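Local atomic coordinates of putative cytochrome P450 120 (Synechocystis sp., PDB entry 2VE3), a protein that binds heme and retinoic acid and probably acts as a monooxygenase of the cytochrome P450 family. Residues S10-P15 with Q332-P337; W414-G419 with D434-K439. All blocks are in the same frame, centred on the assembly; numbering follows the deposited sequence.

Interaction 1. Residues S10-P15 with Q332-P337; sequences SLPIPP and QGFHFP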
loop_
_atom_site.group_PDB
_atom_site.type_symbol
_atom_site.label_atom_id
_atom_site.label_comp_id
_atom_site.label_asym_id
_atom_site.label_seq_id
_atom_site.Cartn_x
_atom_site.Cartn_y
_atom_site.Cartn_z
ATOM N N SER A 10 26.278 28.358 -0.888
ATOM C CA SER A 10 25.363 29.280 -1.578
ATOM C C SER A 10 24.722 28.684 -2.847
ATOM O O SER A 10 24.976 29.145 -3.966
ATOM C CB SER A 10 26.126 30.562 -1.934
ATOM O OG SER A 10 27.333 30.671 -1.184
ATOM N N LEU A 11 23.882 27.667 -2.654
ATOM C CA LEU A 11 23.247 26.933 -3.749
ATOM C C LEU A 11 21.773 27.338 -3.946
ATOM O O LEU A 11 21.109 27.735 -2.988
ATOM C CB LEU A 11 23.361 25.424 -3.491
ATOM C CG LEU A 11 24.762 24.796 -3.448
ATOM C CD1 LEU A 11 24.700 23.436 -2.817
ATOM C CD2 LEU A 11 25.399 24.701 -4.827
ATOM N N PRO A 12 21.246 27.230 -5.184
ATOM C CA PRO A 12 19.845 27.618 -5.388
ATOM C C PRO A 12 18.858 26.559 -4.874
ATOM O O PRO A 12 19.236 25.400 -4.702
ATOM C CB PRO A 12 19.741 27.706 -6.904
ATOM C CG PRO A 12 20.703 26.647 -7.380
ATOM C CD PRO A 12 21.861 26.735 -6.431
ATOM N N ILE A 13 17.610 26.962 -4.639
ATOM C CA ILE A 13 16.513 26.014 -4.375
ATOM C C ILE A 13 15.862 25.582 -5.705
ATOM O O ILE A 13 15.904 26.338 -6.681
ATOM C CB ILE A 13 15.431 26.579 -3.376
ATOM C CG1 ILE A 13 14.737 27.821 -3.942
ATOM C CG2 ILE A 13 16.041 26.842 -1.990
ATOM C CD1 ILE A 13 13.576 28.341 -3.090
ATOM N N PRO A 14 15.267 24.360 -5.751
ATOM C CA PRO A 14 14.691 23.827 -6.984
ATOM C C PRO A 14 13.679 24.744 -7.660
ATOM O O PRO A 14 13.090 25.601 -6.995
ATOM C CB PRO A 14 14.012 22.542 -6.513
ATOM C CG PRO A 14 14.826 22.116 -5.357
ATOM C CD PRO A 14 15.122 23.395 -4.645
ATOM N N PRO A 15 13.485 24.579 -8.985
ATOM C CA PRO A 15 12.434 25.338 -9.666
ATOM C C PRO A 15 11.053 24.792 -9.314
ATOM O O PRO A 15 10.934 23.622 -8.974
ATOM C CB PRO A 15 12.734 25.105 -11.150
ATOM C CG PRO A 15 13.463 23.777 -11.189
ATOM C CD PRO A 15 14.238 23.700 -9.903
ATOM N N GLN A 332 22.260 17.046 -5.964
ATOM C CA GLN A 332 22.446 17.398 -7.371
ATOM C C GLN A 332 22.366 18.904 -7.626
ATOM O O GLN A 332 21.620 19.362 -8.496
ATOM C CB GLN A 332 21.497 16.591 -8.270
ATOM C CG GLN A 332 22.103 15.250 -8.684
ATOM C CD GLN A 332 21.092 14.219 -9.157
ATOM O OE1 GLN A 332 21.411 13.026 -9.248
ATOM N NE2 GLN A 332 19.875 14.663 -9.462
ATOM N N GLY A 333 23.132 19.662 -6.845
ATOM C CA GLY A 333 23.265 21.096 -7.038
ATOM C C GLY A 333 22.212 22.003 -6.427
ATOM O O GLY A 333 22.271 23.223 -6.611
ATOM N N PHE A 334 21.244 21.433 -5.712
ATOM C CA PHE A 334 20.203 22.248 -5.060
ATOM C C PHE A 334 20.307 22.279 -3.535
ATOM O O PHE A 334 20.684 21.296 -2.911
ATOM C CB PHE A 334 18.805 21.770 -5.457
ATOM C CG PHE A 334 18.467 22.004 -6.898
ATOM C CD1 PHE A 334 18.257 23.293 -7.378
ATOM C CD2 PHE A 334 18.346 20.932 -7.775
ATOM C CE1 PHE A 334 17.930 23.509 -8.712
ATOM C CE2 PHE A 334 18.026 21.132 -9.105
ATOM C CZ PHE A 334 17.813 22.422 -9.579
ATOM N N HIS A 335 19.979 23.428 -2.953
ATOM C CA HIS A 335 19.817 23.552 -1.509
ATOM C C HIS A 335 18.478 22.912 -1.121
ATOM O O HIS A 335 17.437 23.286 -1.652
ATOM C CB HIS A 335 19.865 25.036 -1.120
ATOM C CG HIS A 335 19.700 25.298 0.343
ATOM N ND1 HIS A 335 19.044 26.410 0.824
ATOM C CD2 HIS A 335 20.108 24.602 1.432
ATOM C CE1 HIS A 335 19.051 26.388 2.146
ATOM N NE2 HIS A 335 19.683 25.298 2.540
ATOM N N PHE A 336 18.534 21.896 -0.257
ATOM C CA PHE A 336 17.346 21.291 0.356
ATOM C C PHE A 336 17.256 21.875 1.772
ATOM O O PHE A 336 17.926 21.391 2.689
ATOM C CB PHE A 336 17.463 19.751 0.403
ATOM C CG PHE A 336 17.129 19.051 -0.904
ATOM C CD1 PHE A 336 16.162 18.052 -0.942
ATOM C CD2 PHE A 336 17.796 19.374 -2.090
ATOM C CE1 PHE A 336 15.860 17.385 -2.141
ATOM C CE2 PHE A 336 17.494 18.725 -3.287
ATOM C CZ PHE A 336 16.533 17.721 -3.310
ATOM N N PRO A 337 16.461 22.945 1.946
ATOM C CA PRO A 337 16.456 23.709 3.206
ATOM C C PRO A 337 15.841 22.992 4.410
ATOM O O PRO A 337 14.807 22.330 4.297
ATOM C CB PRO A 337 15.648 24.961 2.853
ATOM C CG PRO A 337 15.563 24.965 1.312
ATOM C CD PRO A 337 15.550 23.531 0.950
#

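Interaction 2. Residues W414-G419 with D434-K439; sequences WTLLPG and DNLRVK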
loop_
_atom_site.group_PDB
_atom_site.type_symbol
_atom_site.label_atom_id
_atom_site.label_comp_id
_atom_site.label_asym_id
_atom_site.label_seq_id
_atom_site.Cartn_x
_atom_site.Cartn_y
_atom_site.Cartn_z
ATOM N N TRP A 414 -10.402 -14.735 -17.696
ATOM C CA TRP A 414 -11.304 -13.592 -17.658
ATOM C C TRP A 414 -11.085 -12.600 -18.788
ATOM O O TRP A 414 -9.990 -12.505 -19.383
ATOM C CB TRP A 414 -11.293 -12.915 -16.277
ATOM C CG TRP A 414 -9.997 -12.252 -15.878
ATOM C CD1 TRP A 414 -9.724 -10.910 -15.910
ATOM C CD2 TRP A 414 -8.814 -12.887 -15.364
ATOM N NE1 TRP A 414 -8.462 -10.673 -15.452
ATOM C CE2 TRP A 414 -7.870 -11.869 -15.123
ATOM C CE3 TRP A 414 -8.462 -14.218 -15.086
ATOM C CZ2 TRP A 414 -6.591 -12.134 -14.611
ATOM C CZ3 TRP A 414 -7.192 -14.484 -14.579
ATOM C CH2 TRP A 414 -6.273 -13.445 -14.348
ATOM N N THR A 415 -12.152 -11.871 -19.079
ATOM C CA THR A 415 -12.171 -10.893 -20.137
ATOM C C THR A 415 -12.555 -9.547 -19.571
ATOM O O THR A 415 -13.563 -9.418 -18.872
ATOM C CB THR A 415 -13.199 -11.283 -21.233
ATOM O OG1 THR A 415 -13.043 -12.665 -21.563
ATOM C CG2 THR A 415 -13.019 -10.457 -22.488
ATOM N N LEU A 416 -11.742 -8.549 -19.899
ATOM C CA LEU A 416 -12.038 -7.156 -19.612
ATOM C C LEU A 416 -12.998 -6.613 -20.668
ATOM O O LEU A 416 -12.613 -6.416 -21.816
ATOM C CB LEU A 416 -10.749 -6.321 -19.601
ATOM C CG LEU A 416 -9.555 -6.747 -18.719
ATOM C CD1 LEU A 416 -8.431 -5.754 -18.870
ATOM C CD2 LEU A 416 -9.922 -6.851 -17.256
ATOM N N LEU A 417 -14.237 -6.351 -20.268
ATOM C CA LEU A 417 -15.287 -5.942 -21.205
ATOM C C LEU A 417 -14.910 -4.747 -22.073
ATOM O O LEU A 417 -14.248 -3.808 -21.603
ATOM C CB LEU A 417 -16.623 -5.711 -20.480
ATOM C CG LEU A 417 -17.168 -6.943 -19.745
ATOM C CD1 LEU A 417 -18.586 -6.702 -19.274
ATOM C CD2 LEU A 417 -17.096 -8.195 -20.625
ATOM N N PRO A 418 -15.274 -4.810 -23.367
ATOM C CA PRO A 418 -14.985 -3.725 -24.299
ATOM C C PRO A 418 -15.748 -2.461 -23.941
ATOM O O PRO A 418 -16.796 -2.525 -23.274
ATOM C CB PRO A 418 -15.435 -4.288 -25.654
ATOM C CG PRO A 418 -15.410 -5.781 -25.471
ATOM C CD PRO A 418 -15.903 -5.951 -24.051
ATOM N N GLY A 419 -15.192 -1.323 -24.349
ATOM C CA GLY A 419 -15.765 -0.028 -24.028
ATOM C C GLY A 419 -15.954 0.173 -22.535
ATOM O O GLY A 419 -17.086 0.247 -22.062
ATOM N N ASP A 434 -13.560 2.991 -14.498
ATOM C CA ASP A 434 -14.817 2.243 -14.620
ATOM C C ASP A 434 -14.912 0.959 -13.810
ATOM O O ASP A 434 -15.694 0.071 -14.151
ATOM C CB ASP A 434 -15.174 1.965 -16.093
ATOM C CG ASP A 434 -15.730 3.196 -16.798
ATOM O OD1 ASP A 434 -15.946 4.228 -16.126
ATOM O OD2 ASP A 434 -15.931 3.144 -18.029
ATOM N N ASN A 435 -14.128 0.877 -12.732
ATOM C CA ASN A 435 -14.220 -0.193 -11.718
ATOM C C ASN A 435 -14.028 -1.641 -12.187
ATOM O O ASN A 435 -14.477 -2.573 -11.521
ATOM C CB ASN A 435 -15.508 -0.091 -10.903
ATOM C CG ASN A 435 -15.672 1.257 -10.228
ATOM O OD1 ASN A 435 -14.929 1.603 -9.311
ATOM N ND2 ASN A 435 -16.658 2.023 -10.679
ATOM N N LEU A 436 -13.370 -1.809 -13.331
ATOM C CA LEU A 436 -12.911 -3.113 -13.824
ATOM C C LEU A 436 -14.042 -4.086 -14.107
ATOM O O LEU A 436 -14.298 -5.017 -13.330
ATOM C CB LEU A 436 -11.906 -3.742 -12.858
ATOM C CG LEU A 436 -10.486 -4.116 -13.296
ATOM C CD1 LEU A 436 -10.039 -5.345 -12.522
ATOM C CD2 LEU A 436 -10.279 -4.277 -14.806
ATOM N N ARG A 437 -14.709 -3.885 -15.240
ATOM C CA ARG A 437 -15.820 -4.738 -15.630
ATOM C C ARG A 437 -15.268 -5.955 -16.348
ATOM O O ARG A 437 -14.542 -5.823 -17.332
ATOM C CB ARG A 437 -16.792 -3.977 -16.531
ATOM C CG ARG A 437 -17.344 -2.718 -15.888
ATOM C CD ARG A 437 -18.330 -1.982 -16.798
ATOM N NE ARG A 437 -19.042 -0.961 -16.027
ATOM C CZ ARG A 437 -20.086 -1.213 -15.237
ATOM N NH1 ARG A 437 -20.556 -2.450 -15.127
ATOM N NH2 ARG A 437 -20.664 -0.226 -14.556
ATOM N N VAL A 438 -15.613 -7.133 -15.839
ATOM C CA VAL A 438 -15.084 -8.413 -16.338
ATOM C C VAL A 438 -16.176 -9.473 -16.477
ATOM O O VAL A 438 -17.265 -9.318 -15.936
ATOM C CB VAL A 438 -13.982 -8.978 -15.399
ATOM C CG1 VAL A 438 -12.804 -8.014 -15.307
ATOM C CG2 VAL A 438 -14.556 -9.297 -13.998
ATOM N N LYS A 439 -15.886 -10.523 -17.238
ATOM C CA LYS A 439 -16.610 -11.783 -17.148
ATOM C C LYS A 439 -15.552 -12.820 -16.851
ATOM O O LYS A 439 -14.504 -12.825 -17.502
ATOM C CB LYS A 439 -17.307 -12.126 -18.470
ATOM C CG LYS A 439 -18.755 -11.654 -18.545
ATOM C CD LYS A 439 -19.227 -11.515 -19.983
ATOM C CE LYS A 439 -20.469 -10.629 -20.066
ATOM N NZ LYS A 439 -20.731 -10.246 -21.476
#

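Interaction 1. Residues S10-P15 with Q332-P337
The proline-rich N-terminal segment of the P450 chain, ahead of helix 26-31, is laid across a small beta hairpin, with Pro12, Pro14 and Pro15 gathered round the ring of Phe334. The hairpin pairs strands 329-331 and 334-336 through a tight turn at Gln332-Gly333, whose backbone angles are close to type I'. The two segments run 87° apart, so this is a crossing and not strand pairing, and one backbone bond joins them: His335 N donates to Pro12 O at 2.7 Å, nearly straight at the hydrogen (165°), with the donor tilted out of the carbonyl plane. The same oxygen takes a CA-H...O contact from Phe334 CA at 3.3 Å and lies in the plane of the Phe334 ring at its edge, 3.5 Å from CD1. Pro14 CA sits over one face of that ring, 4.0 Å from the centroid, in a CH-pi contact, while Pro15 CD approaches CZ of Phe334 at 3.8 Å. Ile46 touches both Pro14 and Phe334. A chi1 of 180° swings the His335 imidazole away from the crossing, to where NE2 bonds Asp328 OD1, while His335 CB remains 3.5 Å from Leu11 O. Beyond it, Ile13 CG2 meets Pro337 CG at 3.8 Å, the two side chains crossing at about a right angle. Pro15 also makes a backbone bond to Lys48, which carries the segment on to strand 47-51. Proline-rich N-terminal segments are best known from microsomal P450s; here one packs on a hairpin at the beta-rich side of the P450 fold.

Interaction 2. Residues W414-G419 with D434-K439
Thr415 and Lys439 pair on neighbouring antiparallel strands, 412-416 and 437-442, in a three-stranded sheet that corresponds to the beta3 sheet of the P450 fold; strand 140-142 lies along the other side of 437-442. The two short strand segments run at 148°. Thr415 and Lys439 form the hydrogen-bonded pair, with Thr415 N to Lys439 O and Lys439 N to Thr415 O both 3.0 Å. Leu416 and Val438 follow as a non-hydrogen-bonded pair, their CA atoms 4.6 Å apart. Past the strand end, Leu417 N reaches Arg437 O at 3.0 Å, and Gln420 NE2 donates to the same oxygen, so two N-H groups grip this carbonyl. With CG anti to its carbonyl carbon (chi1 -60°), Leu417 leans over strand 437-442: CG lies 3.7 Å from Arg437 O, and CD2 meets Lys439 CD at 4.0 Å, across the extended lysine chain at about a right angle. Cutting Leu417 back to an alanine here removes CG and both methyls, which would probably uncover the Arg437 carbonyl on this side and leave the aliphatic part of Lys439 without its neighbour. The face bearing Leu416 and Val438 turns to helices 143-159 and 241-272, where Trp414 NE1 bonds Cys267 O and the Trp414 ring meets Trp143 edge-to-face. On this face a single methyl, Leu416 CD2, touches Val438 CG1 at 3.7 Å and, from the loop just before the strand, Leu436 CD2 at 3.6 Å.

Overall arrangement
Interactions 1 and 2 lie far apart in the molecule, their centres 47 Å from each other and their nearest atoms about 32 Å apart, and they follow one another along the chain without overlap. Interaction 1 joins the N-terminus to the beta-rich side, 31 Å from the chain centre; interaction 2, 24 Å from that centre, pairs strands near the C-terminus beside helical parts. Neither belongs to the heme or retinoic acid site. Segment 10-15 precedes helix 26-31. The two segments of interaction 2 flank the hairpin of strands 424-426 and 430-432. That helix and that hairpin each supply a residue to the retinoic acid pocket.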